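Side-chain contacts in probable acetyltransferase (Agrobacterium tumefaciens, PDB 2GE3), which probably transfers an acetyl group from acetyl coenzyme A to an acceptor whose identity is not established, as a member of the GNAT family: residues 131-134 and 135-139; 29-32 and 33-36; 100-103 and 104-107. One frame throughout, in Å; residues are numbered along the deposited sequence.

Interaction 1. Residues 131-134 and 135-139; sequences ARAI and ALYEK. With ACO (acetyl coenzyme *a), chain E.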
loop_
_atom_site.group_PDB
_atom_site.type_symbol
_atom_site.label_atom_id
_atom_site.label_comp_id
_atom_site.label_asym_id
_atom_site.label_seq_id
_atom_site.Cartn_x
_atom_site.Cartn_y
_atom_site.Cartn_z
ATOM N N ALA A 131 -0.499 -6.744 -20.482
ATOM C CA ALA A 131 0.869 -6.831 -21.144
ATOM C C ALA A 131 1.375 -5.502 -21.747
ATOM O O ALA A 131 2.612 -5.222 -21.828
ATOM C CB ALA A 131 0.864 -8.017 -22.224
ATOM N N ARG A 132 0.431 -4.661 -22.198
ATOM C CA ARG A 132 0.785 -3.384 -22.695
ATOM C C ARG A 132 1.433 -2.438 -21.604
ATOM O O ARG A 132 2.438 -1.782 -21.906
ATOM C CB ARG A 132 -0.406 -2.718 -23.400
ATOM C CG ARG A 132 -0.148 -1.246 -23.600
ATOM C CD ARG A 132 -1.061 -0.637 -24.614
ATOM N NE ARG A 132 -2.277 -1.400 -24.520
ATOM C CZ ARG A 132 -3.302 -0.907 -23.909
ATOM N NH1 ARG A 132 -3.102 0.320 -23.495
ATOM N NH2 ARG A 132 -4.452 -1.528 -23.782
ATOM N N ALA A 133 0.829 -2.377 -20.388
ATOM C CA ALA A 133 1.357 -1.577 -19.300
ATOM C C ALA A 133 2.660 -2.179 -18.911
ATOM O O ALA A 133 3.609 -1.439 -18.809
ATOM C CB ALA A 133 0.396 -1.504 -18.012
ATOM N N ILE A 134 2.732 -3.507 -18.681
ATOM C CA ILE A 134 4.014 -4.107 -18.366
ATOM C C ILE A 134 5.171 -3.750 -19.358
ATOM O O ILE A 134 6.249 -3.351 -18.910
ATOM C CB ILE A 134 3.886 -5.630 -18.156
ATOM C CG1 ILE A 134 3.048 -5.930 -16.896
ATOM C CG2 ILE A 134 5.271 -6.289 -17.998
ATOM C CD1 ILE A 134 2.407 -7.273 -17.051
ATOM N N ALA A 135 4.958 -3.945 -20.669
ATOM C CA ALA A 135 5.951 -3.624 -21.698
ATOM C C ALA A 135 6.366 -2.191 -21.658
ATOM O O ALA A 135 7.550 -1.895 -21.886
ATOM C CB ALA A 135 5.414 -3.930 -23.124
ATOM N N LEU A 136 5.417 -1.287 -21.415
ATOM C CA LEU A 136 5.789 0.135 -21.268
ATOM C C LEU A 136 6.612 0.350 -19.997
ATOM O O LEU A 136 7.634 1.041 -20.026
ATOM C CB LEU A 136 4.561 1.078 -21.254
ATOM C CG LEU A 136 4.917 2.553 -20.901
ATOM C CD1 LEU A 136 5.818 3.104 -21.967
ATOM C CD2 LEU A 136 3.759 3.527 -20.653
ATOM N N TYR A 137 6.196 -0.220 -18.881
ATOM C CA TYR A 137 7.018 -0.068 -17.666
ATOM C C TYR A 137 8.428 -0.640 -17.810
ATOM O O TYR A 137 9.368 -0.034 -17.382
ATOM C CB TYR A 137 6.332 -0.706 -16.454
ATOM C CG TYR A 137 5.002 -0.127 -16.172
ATOM C CD1 TYR A 137 4.747 1.233 -16.420
ATOM C CD2 TYR A 137 3.940 -0.932 -15.681
ATOM C CE1 TYR A 137 3.427 1.801 -16.238
ATOM C CE2 TYR A 137 2.658 -0.374 -15.397
ATOM C CZ TYR A 137 2.408 0.983 -15.680
ATOM O OH TYR A 137 1.158 1.516 -15.416
ATOM N N GLU A 138 8.559 -1.828 -18.416
ATOM C CA GLU A 138 9.913 -2.355 -18.727
ATOM C C GLU A 138 10.757 -1.383 -19.586
ATOM O O GLU A 138 11.880 -1.116 -19.261
ATOM C CB GLU A 138 9.836 -3.746 -19.408
ATOM C CG GLU A 138 9.279 -4.757 -18.355
ATOM C CD GLU A 138 8.981 -6.142 -18.929
ATOM O OE1 GLU A 138 8.917 -6.271 -20.165
ATOM O OE2 GLU A 138 8.751 -7.098 -18.155
ATOM N N LYS A 139 10.161 -0.841 -20.657
ATOM C CA LYS A 139 10.834 0.026 -21.572
ATOM C C LYS A 139 11.323 1.243 -20.812
ATOM O O LYS A 139 12.428 1.663 -20.996
ATOM C CB LYS A 139 9.858 0.458 -22.663
ATOM C CG LYS A 139 10.435 1.352 -23.645
ATOM C CD LYS A 139 9.443 2.312 -24.224
ATOM C CE LYS A 139 8.172 1.618 -24.756
ATOM N NZ LYS A 139 7.362 2.672 -25.533
HETATM N N1A ACO E . 1.729 -6.790 -25.484
HETATM C C2A ACO E . 3.028 -6.504 -25.402
HETATM N N3A ACO E . 3.480 -5.265 -25.666
HETATM C C4A ACO E . 2.628 -4.283 -26.054
HETATM C C5A ACO E . 1.217 -4.518 -26.142
HETATM C C6A ACO E . 0.775 -5.875 -25.837
HETATM N N6A ACO E . -0.601 -6.103 -25.901
HETATM N N7A ACO E . 0.603 -3.359 -26.609
HETATM C C8A ACO E . 1.535 -2.416 -26.750
HETATM N N9A ACO E . 2.734 -2.986 -26.453
HETATM C C1B ACO E . 3.984 -2.271 -26.452
HETATM C C2B ACO E . 4.198 -1.285 -27.588
HETATM O O2B ACO E . 4.884 -2.028 -28.620
HETATM C C3B ACO E . 5.068 -0.295 -26.800
HETATM O O3B ACO E . 6.358 -0.890 -26.587
HETATM P P3B ACO E . 7.658 -0.773 -27.583
HETATM O O7A ACO E . 7.439 -1.499 -28.905
HETATM O O8A ACO E . 8.617 -1.547 -26.676
HETATM O O9A ACO E . 7.754 0.681 -27.907
HETATM C C4B ACO E . 4.479 -0.231 -25.390
HETATM O O4B ACO E . 3.911 -1.521 -25.204
HETATM C C5B ACO E . 3.339 0.822 -25.292
HETATM O O5B ACO E . 3.933 2.109 -25.241
HETATM P P1A ACO E . 3.159 3.446 -25.317
HETATM O O1A ACO E . 4.121 4.415 -24.742
HETATM O O2A ACO E . 2.714 3.384 -26.763
HETATM O O3A ACO E . 1.947 3.138 -24.282
HETATM P P2A ACO E . 0.546 3.814 -24.120
HETATM O O4A ACO E . 0.368 5.195 -24.668
HETATM O O5A ACO E . -0.406 2.762 -24.623
HETATM O O6A ACO E . 0.456 3.930 -22.480
HETATM C CBP ACO E . -0.744 2.596 -20.818
HETATM C CCP ACO E . 0.506 2.712 -21.708
HETATM C CDP ACO E . -0.699 1.181 -20.153
HETATM C CEP ACO E . -0.785 3.703 -19.764
HETATM C CAP ACO E . -2.093 2.816 -21.615
HETATM O OAP ACO E . -2.100 1.833 -22.621
HETATM C C9P ACO E . -3.407 2.702 -20.895
HETATM O O9P ACO E . -3.908 3.699 -20.377
HETATM N N8P ACO E . -4.027 1.505 -20.849
HETATM C C7P ACO E . -5.261 1.378 -20.038
HETATM C C6P ACO E . -5.082 1.725 -18.575
HETATM C C5P ACO E . -3.893 1.146 -17.846
HETATM O O5P ACO E . -3.468 0.014 -18.054
HETATM N N4P ACO E . -3.361 1.926 -16.896
HETATM C C3P ACO E . -2.045 1.646 -16.357
HETATM C C2P ACO E . -2.101 0.375 -15.546
HETATM S S1P ACO E . -3.065 0.634 -14.077
HETATM C C ACO E . -1.935 -0.459 -13.511
HETATM O O ACO E . -0.882 -0.520 -14.085
HETATM C CH3 ACO E . -2.317 -1.197 -12.252
#
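Ala133 and Tyr137, one turn apart on helix 131-140 of the GNAT fold, pack methyl against ring. With CG anti to its carbonyl carbon (chi1 -59°), Tyr137 folds its ring back along the helix. One ring face, toward its rim, receives the backbone oxygen of Ala133, and CE2 lies 3.6 Å from Ala133 CB. The small methyl suits this place because it also meets CDP of the pantetheine arm of acetyl coenzyme A at 3.6 Å; thus one alanine touches both the ring and the cofactor. Tyr137 N donates to Ala133 O over 2.9 Å in the regular helical pattern. Val126 of strand 121-127 packs against both residues.

Ile134 and Glu138 form the next pair, running side by side in the same direction. CG2 of Ile134 comes within 3.6 Å of Glu138 OE2, but this oxygen takes its hydrogen bond from His144 NE2. The carboxylate therefore remains paired beside an apolar branch.

The cofactor follows another side of the helix. Ala131 and Ala135 offer only methyl groups to the adenine, with Ala135 CB 3.5 Å from N3A. Leu136 sends CD1 toward the pyrophosphate and CD2 toward CCP, an apolar contact at the start of the pantetheine arm. Lys139, a long base suited to phosphate, bends at chi2 and chi3 to bring NZ 3.1 Å from O9A of the 3'-phosphate. At the other end of the cofactor, Tyr137 OH donates to the acetyl carbonyl O at 3.2 Å, and that oxygen lies in the plane of the ring, at its edge.

Interaction 2. Residues 29-32 and 33-36; sequences SRER and KYLS. With ACO (acetyl coenzyme *a), chain E.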
loop_
_atom_site.group_PDB
_atom_site.type_symbol
_atom_site.label_atom_id
_atom_site.label_comp_id
_atom_site.label_asym_id
_atom_site.label_seq_id
_atom_site.Cartn_x
_atom_site.Cartn_y
_atom_site.Cartn_z
ATOM N N SER A 29 -11.589 3.703 -15.712
ATOM C CA SER A 29 -11.888 2.812 -14.521
ATOM C C SER A 29 -13.039 1.871 -14.879
ATOM O O SER A 29 -13.004 0.637 -14.540
ATOM C CB SER A 29 -12.262 3.594 -13.275
ATOM O OG SER A 29 -11.251 4.541 -12.990
ATOM N N ARG A 30 -14.008 2.440 -15.583
ATOM C CA ARG A 30 -15.293 1.721 -15.910
ATOM C C ARG A 30 -15.169 0.609 -16.948
ATOM O O ARG A 30 -16.082 -0.174 -17.170
ATOM C CB ARG A 30 -16.424 2.711 -16.251
ATOM C CG ARG A 30 -16.931 3.488 -15.003
ATOM C CD ARG A 30 -18.155 4.403 -15.290
ATOM N NE ARG A 30 -18.228 4.746 -16.695
ATOM C CZ ARG A 30 -19.345 5.001 -17.392
ATOM N NH1 ARG A 30 -20.553 4.907 -16.837
ATOM N NH2 ARG A 30 -19.243 5.314 -18.685
ATOM N N GLU A 31 -14.010 0.528 -17.563
ATOM C CA GLU A 31 -13.658 -0.562 -18.435
ATOM C C GLU A 31 -13.435 -1.783 -17.619
ATOM O O GLU A 31 -13.500 -2.874 -18.167
ATOM C CB GLU A 31 -12.375 -0.238 -19.193
ATOM C CG GLU A 31 -12.607 0.808 -20.288
ATOM C CD GLU A 31 -11.294 1.210 -21.066
ATOM O OE1 GLU A 31 -10.657 0.352 -21.718
ATOM O OE2 GLU A 31 -10.928 2.405 -21.047
ATOM N N ARG A 32 -13.115 -1.593 -16.329
ATOM C CA ARG A 32 -12.916 -2.674 -15.374
ATOM C C ARG A 32 -11.843 -3.687 -15.779
ATOM O O ARG A 32 -11.955 -4.852 -15.441
ATOM C CB ARG A 32 -14.234 -3.404 -15.034
ATOM C CG ARG A 32 -15.385 -2.527 -14.572
ATOM C CD ARG A 32 -16.682 -3.401 -14.421
ATOM N NE ARG A 32 -17.149 -3.544 -13.026
ATOM C CZ ARG A 32 -17.280 -4.685 -12.392
ATOM N NH1 ARG A 32 -16.970 -5.849 -12.980
ATOM N NH2 ARG A 32 -17.759 -4.687 -11.156
ATOM N N LYS A 33 -10.800 -3.280 -16.488
ATOM C CA LYS A 33 -9.712 -4.249 -16.809
ATOM C C LYS A 33 -8.336 -3.877 -16.326
ATOM O O LYS A 33 -7.517 -4.722 -16.111
ATOM C CB LYS A 33 -9.667 -4.657 -18.312
ATOM C CG LYS A 33 -10.676 -4.026 -19.190
ATOM C CD LYS A 33 -10.948 -4.890 -20.428
ATOM C CE LYS A 33 -9.666 -5.186 -21.239
ATOM N NZ LYS A 33 -10.058 -5.050 -22.693
ATOM N N TYR A 34 -8.094 -2.609 -16.127
ATOM C CA TYR A 34 -6.751 -2.156 -15.868
ATOM C C TYR A 34 -6.542 -1.548 -14.491
ATOM O O TYR A 34 -5.564 -1.826 -13.849
ATOM C CB TYR A 34 -6.357 -1.156 -16.941
ATOM C CG TYR A 34 -6.755 -1.549 -18.344
ATOM C CD1 TYR A 34 -7.792 -0.870 -19.001
ATOM C CD2 TYR A 34 -6.096 -2.590 -19.032
ATOM C CE1 TYR A 34 -8.145 -1.172 -20.343
ATOM C CE2 TYR A 34 -6.454 -2.931 -20.340
ATOM C CZ TYR A 34 -7.473 -2.202 -20.983
ATOM O OH TYR A 34 -7.858 -2.497 -22.265
ATOM N N LEU A 35 -7.444 -0.699 -14.034
ATOM C CA LEU A 35 -7.227 0.058 -12.791
ATOM C C LEU A 35 -7.705 -0.692 -11.564
ATOM O O LEU A 35 -8.562 -1.563 -11.672
ATOM C CB LEU A 35 -7.989 1.429 -12.917
ATOM C CG LEU A 35 -7.511 2.378 -14.013
ATOM C CD1 LEU A 35 -8.234 3.736 -14.019
ATOM C CD2 LEU A 35 -6.008 2.541 -13.969
ATOM N N SER A 36 -7.256 -0.282 -10.410
ATOM C CA SER A 36 -7.715 -0.900 -9.160
ATOM C C SER A 36 -8.997 -0.319 -8.560
ATOM O O SER A 36 -9.524 -0.841 -7.563
ATOM C CB SER A 36 -6.638 -0.832 -8.053
ATOM O OG SER A 36 -6.594 0.473 -7.477
HETATM N N1A ACO E . 1.729 -6.790 -25.484
HETATM C C2A ACO E . 3.028 -6.504 -25.402
HETATM N N3A ACO E . 3.480 -5.265 -25.666
HETATM C C4A ACO E . 2.628 -4.283 -26.054
HETATM C C5A ACO E . 1.217 -4.518 -26.142
HETATM C C6A ACO E . 0.775 -5.875 -25.837
HETATM N N6A ACO E . -0.601 -6.103 -25.901
HETATM N N7A ACO E . 0.603 -3.359 -26.609
HETATM C C8A ACO E . 1.535 -2.416 -26.750
HETATM N N9A ACO E . 2.734 -2.986 -26.453
HETATM C C1B ACO E . 3.984 -2.271 -26.452
HETATM C C2B ACO E . 4.198 -1.285 -27.588
HETATM O O2B ACO E . 4.884 -2.028 -28.620
HETATM C C3B ACO E . 5.068 -0.295 -26.800
HETATM O O3B ACO E . 6.358 -0.890 -26.587
HETATM P P3B ACO E . 7.658 -0.773 -27.583
HETATM O O7A ACO E . 7.439 -1.499 -28.905
HETATM O O8A ACO E . 8.617 -1.547 -26.676
HETATM O O9A ACO E . 7.754 0.681 -27.907
HETATM C C4B ACO E . 4.479 -0.231 -25.390
HETATM O O4B ACO E . 3.911 -1.521 -25.204
HETATM C C5B ACO E . 3.339 0.822 -25.292
HETATM O O5B ACO E . 3.933 2.109 -25.241
HETATM P P1A ACO E . 3.159 3.446 -25.317
HETATM O O1A ACO E . 4.121 4.415 -24.742
HETATM O O2A ACO E . 2.714 3.384 -26.763
HETATM O O3A ACO E . 1.947 3.138 -24.282
HETATM P P2A ACO E . 0.546 3.814 -24.120
HETATM O O4A ACO E . 0.368 5.195 -24.668
HETATM O O5A ACO E . -0.406 2.762 -24.623
HETATM O O6A ACO E . 0.456 3.930 -22.480
HETATM C CBP ACO E . -0.744 2.596 -20.818
HETATM C CCP ACO E . 0.506 2.712 -21.708
HETATM C CDP ACO E . -0.699 1.181 -20.153
HETATM C CEP ACO E . -0.785 3.703 -19.764
HETATM C CAP ACO E . -2.093 2.816 -21.615
HETATM O OAP ACO E . -2.100 1.833 -22.621
HETATM C C9P ACO E . -3.407 2.702 -20.895
HETATM O O9P ACO E . -3.908 3.699 -20.377
HETATM N N8P ACO E . -4.027 1.505 -20.849
HETATM C C7P ACO E . -5.261 1.378 -20.038
HETATM C C6P ACO E . -5.082 1.725 -18.575
HETATM C C5P ACO E . -3.893 1.146 -17.846
HETATM O O5P ACO E . -3.468 0.014 -18.054
HETATM N N4P ACO E . -3.361 1.926 -16.896
HETATM C C3P ACO E . -2.045 1.646 -16.357
HETATM C C2P ACO E . -2.101 0.375 -15.546
HETATM S S1P ACO E . -3.065 0.634 -14.077
HETATM C C ACO E . -1.935 -0.459 -13.511
HETATM O O ACO E . -0.882 -0.520 -14.085
HETATM C CH3 ACO E . -2.317 -1.197 -12.252
#
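Glu31, within the type I beta turn Ser29 to Arg32 that ends helix 18-29 of this GNAT fold, meets Tyr34 just after it. The tight part lies on the cofactor side. OE1 of Glu31 comes to the edge of the Tyr34 ring, in its plane and 3.2 Å from CE1, while the carboxylate stands almost perpendicular to the ring, at 88°. An electron-rich oxygen suits the weakly positive hydrogens of a ring edge, and a salt bridge from OE2 to Arg98 steadies the acid. The ring itself is sandwiched: Lys33 CB sits 4.0 Å above the centre of one face, and C7P of the pantetheine arm lies over the opposite face, nearer the rim. Lys33 chi1, at 1°, eclipses CG with the backbone N, a strained setting that brings CG 3.2 Å from Glu31 O.

On the solvent side the packing is looser. Arg32, with its positive phi of 57°, turns the chain out of the helix, and its exposed side chain leads away to a salt bridge with Asp155. The end of Lys33, bent at chi3 and chi4, places NZ beside Tyr34 OH at 3.4 Å; Glu31 OE1 is 5.5 Å from that NZ, not in contact.

Leu35 returns to the interior, its two branches reaching in different directions. CD1 lies 3.3 Å from Ser29 OG, whose hydrogen-bond partner is Leu25 O, and CD2 reaches the thioester sulfur S1P at 3.5 Å.

Interaction 3. Residues 100-103 and 104-107; sequences KGLG and ARLM. With ACO (acetyl coenzyme *a), chain E.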
loop_
_atom_site.group_PDB
_atom_site.type_symbol
_atom_site.label_atom_id
_atom_site.label_comp_id
_atom_site.label_asym_id
_atom_site.label_seq_id
_atom_site.Cartn_x
_atom_site.Cartn_y
_atom_site.Cartn_z
ATOM N N LYS A 100 0.579 4.670 -28.818
ATOM C CA LYS A 100 1.170 5.611 -29.774
ATOM C C LYS A 100 2.356 6.380 -29.123
ATOM O O LYS A 100 2.729 7.420 -29.584
ATOM C CB LYS A 100 0.087 6.590 -30.268
ATOM C CG LYS A 100 -1.016 5.958 -31.211
ATOM C CD LYS A 100 -2.039 7.075 -31.629
ATOM C CE LYS A 100 -3.396 6.539 -31.998
ATOM N NZ LYS A 100 -3.850 5.447 -31.071
ATOM N N GLY A 101 2.901 5.896 -28.019
ATOM C CA GLY A 101 4.071 6.521 -27.446
ATOM C C GLY A 101 3.738 7.594 -26.421
ATOM O O GLY A 101 4.648 8.200 -25.799
ATOM N N LEU A 102 2.449 7.836 -26.242
ATOM C CA LEU A 102 1.987 8.855 -25.309
ATOM C C LEU A 102 2.190 8.513 -23.780
ATOM O O LEU A 102 2.569 9.386 -22.949
ATOM C CB LEU A 102 0.515 9.171 -25.593
ATOM C CG LEU A 102 -0.113 10.210 -24.666
ATOM C CD1 LEU A 102 0.614 11.646 -24.925
ATOM C CD2 LEU A 102 -1.597 10.264 -24.980
ATOM N N GLY A 103 2.006 7.255 -23.425
ATOM C CA GLY A 103 2.292 6.832 -22.065
ATOM C C GLY A 103 3.751 7.002 -21.737
ATOM O O GLY A 103 4.094 7.403 -20.641
ATOM N N ALA A 104 4.614 6.656 -22.690
ATOM C CA ALA A 104 6.064 6.826 -22.517
ATOM C C ALA A 104 6.403 8.255 -22.271
ATOM O O ALA A 104 7.136 8.536 -21.340
ATOM C CB ALA A 104 6.808 6.245 -23.696
ATOM N N ARG A 105 5.757 9.187 -23.006
ATOM C CA ARG A 105 6.016 10.612 -22.808
ATOM C C ARG A 105 5.507 11.140 -21.498
ATOM O O ARG A 105 6.170 11.894 -20.831
ATOM C CB ARG A 105 5.373 11.489 -23.937
ATOM C CG ARG A 105 5.856 11.284 -25.387
ATOM C CD ARG A 105 5.467 12.559 -26.095
ATOM N NE ARG A 105 4.341 12.454 -26.899
ATOM C CZ ARG A 105 3.478 13.437 -27.160
ATOM N NH1 ARG A 105 3.529 14.635 -26.585
ATOM N NH2 ARG A 105 2.506 13.153 -28.003
ATOM N N LEU A 106 4.279 10.805 -21.160
ATOM C CA LEU A 106 3.720 11.178 -19.838
ATOM C C LEU A 106 4.559 10.635 -18.672
ATOM O O LEU A 106 4.809 11.376 -17.705
ATOM C CB LEU A 106 2.325 10.592 -19.728
ATOM C CG LEU A 106 0.976 11.232 -19.377
ATOM C CD1 LEU A 106 0.794 12.720 -19.578
ATOM C CD2 LEU A 106 -0.135 10.362 -20.148
HETATM N N MSE A 107 4.982 9.362 -18.742
HETATM C CA MSE A 107 5.858 8.793 -17.727
HETATM C C MSE A 107 7.185 9.512 -17.581
HETATM O O MSE A 107 7.556 9.824 -16.494
HETATM C CB MSE A 107 6.182 7.336 -18.018
HETATM C CG MSE A 107 6.285 6.452 -16.736
HETATM SE SE MSE A 107 5.695 4.578 -17.316
HETATM C CE MSE A 107 4.514 5.380 -18.524
HETATM N N1A ACO E . 1.729 -6.790 -25.484
HETATM C C2A ACO E . 3.028 -6.504 -25.402
HETATM N N3A ACO E . 3.480 -5.265 -25.666
HETATM C C4A ACO E . 2.628 -4.283 -26.054
HETATM C C5A ACO E . 1.217 -4.518 -26.142
HETATM C C6A ACO E . 0.775 -5.875 -25.837
HETATM N N6A ACO E . -0.601 -6.103 -25.901
HETATM N N7A ACO E . 0.603 -3.359 -26.609
HETATM C C8A ACO E . 1.535 -2.416 -26.750
HETATM N N9A ACO E . 2.734 -2.986 -26.453
HETATM C C1B ACO E . 3.984 -2.271 -26.452
HETATM C C2B ACO E . 4.198 -1.285 -27.588
HETATM O O2B ACO E . 4.884 -2.028 -28.620
HETATM C C3B ACO E . 5.068 -0.295 -26.800
HETATM O O3B ACO E . 6.358 -0.890 -26.587
HETATM P P3B ACO E . 7.658 -0.773 -27.583
HETATM O O7A ACO E . 7.439 -1.499 -28.905
HETATM O O8A ACO E . 8.617 -1.547 -26.676
HETATM O O9A ACO E . 7.754 0.681 -27.907
HETATM C C4B ACO E . 4.479 -0.231 -25.390
HETATM O O4B ACO E . 3.911 -1.521 -25.204
HETATM C C5B ACO E . 3.339 0.822 -25.292
HETATM O O5B ACO E . 3.933 2.109 -25.241
HETATM P P1A ACO E . 3.159 3.446 -25.317
HETATM O O1A ACO E . 4.121 4.415 -24.742
HETATM O O2A ACO E . 2.714 3.384 -26.763
HETATM O O3A ACO E . 1.947 3.138 -24.282
HETATM P P2A ACO E . 0.546 3.814 -24.120
HETATM O O4A ACO E . 0.368 5.195 -24.668
HETATM O O5A ACO E . -0.406 2.762 -24.623
HETATM O O6A ACO E . 0.456 3.930 -22.480
HETATM C CBP ACO E . -0.744 2.596 -20.818
HETATM C CCP ACO E . 0.506 2.712 -21.708
HETATM C CDP ACO E . -0.699 1.181 -20.153
HETATM C CEP ACO E . -0.785 3.703 -19.764
HETATM C CAP ACO E . -2.093 2.816 -21.615
HETATM O OAP ACO E . -2.100 1.833 -22.621
HETATM C C9P ACO E . -3.407 2.702 -20.895
HETATM O O9P ACO E . -3.908 3.699 -20.377
HETATM N N8P ACO E . -4.027 1.505 -20.849
HETATM C C7P ACO E . -5.261 1.378 -20.038
HETATM C C6P ACO E . -5.082 1.725 -18.575
HETATM C C5P ACO E . -3.893 1.146 -17.846
HETATM O O5P ACO E . -3.468 0.014 -18.054
HETATM N N4P ACO E . -3.361 1.926 -16.896
HETATM C C3P ACO E . -2.045 1.646 -16.357
HETATM C C2P ACO E . -2.101 0.375 -15.546
HETATM S S1P ACO E . -3.065 0.634 -14.077
HETATM C C ACO E . -1.935 -0.459 -13.511
HETATM O O ACO E . -0.882 -0.520 -14.085
HETATM C CH3 ACO E . -2.317 -1.197 -12.252
HETATM O O HOH W 1 3.682 10.162 -28.953
#
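The guanidinium of Arg105 has Leu102 CD1 on one face, 3.9 Å above its plane and toward the rim, with a water in the plane at its edge. That water accepts from Arg105 NE and donates to Lys100 O, so it ties the arginine to Lys100, the residue before Gly101, inside the phosphate-binding loop. Leu102 and Arg105 cross at a slant. Leu102, with CG anti to its backbone N (chi1 179°), swings its tip toward the arginine, while Ile10 of strand 9-12 packs against both. Arginine suits this exposed place: its flat end lies over a leucine methyl while NE keeps the water and NH1 has a weak hydrogen bond to Val8 O.

Arg98, Gly101 and Gly103 fit the Arg/Gln-x-x-Gly-x-Gly/Ala signature of GNAT enzymes, the loop that binds the pyrophosphate of acetyl coenzyme A at the start of helix 102-117. Gly101, the N-cap residue, has a phi of 91°, which glycine readily adopts, and its N donates to cofactor O2A over 2.8 Å. Ala104 N binds O1A, on the same phosphorus P1A, at 3.1 Å, and Gly103 N binds O4A, on P2A, at 2.9 Å. Without a side chain, Gly103 can bring its CA 3.5 Å from the ester oxygen O6A of the cofactor. The helix start probably adds a favourable positive potential for these phosphates. Behind the loop the helix settles into its regular bonds, and Gly103 O accepts from the backbone N of Met107, present as selenomethionine, over 2.9 Å.

In the fold
Along the chain the order is interactions 2, 3, 1, yet all three meet the same acetyl coenzyme A. Interactions 1 and 3 are neighbours, their centres about 11 Å apart, because helices 131-140 and 102-117 pack together through Leu136 on Ala104 and Tyr137 on Met107. Helix 102-117 joins the parallel strands 86-93 and 121-127 in a beta-alpha-beta unit, and helix 131-140 follows the second. Interaction 2, between helices 18-29 and 43-55, lies about 17 Å from interaction 1 and 19 Å from interaction 3, centre to centre; Tyr34 packs on Arg132. Helix 131-140 runs along much of the cofactor, residues 100-104 bind the pyrophosphate, and loop 33-36 covers the pantetheine arm near the thioester.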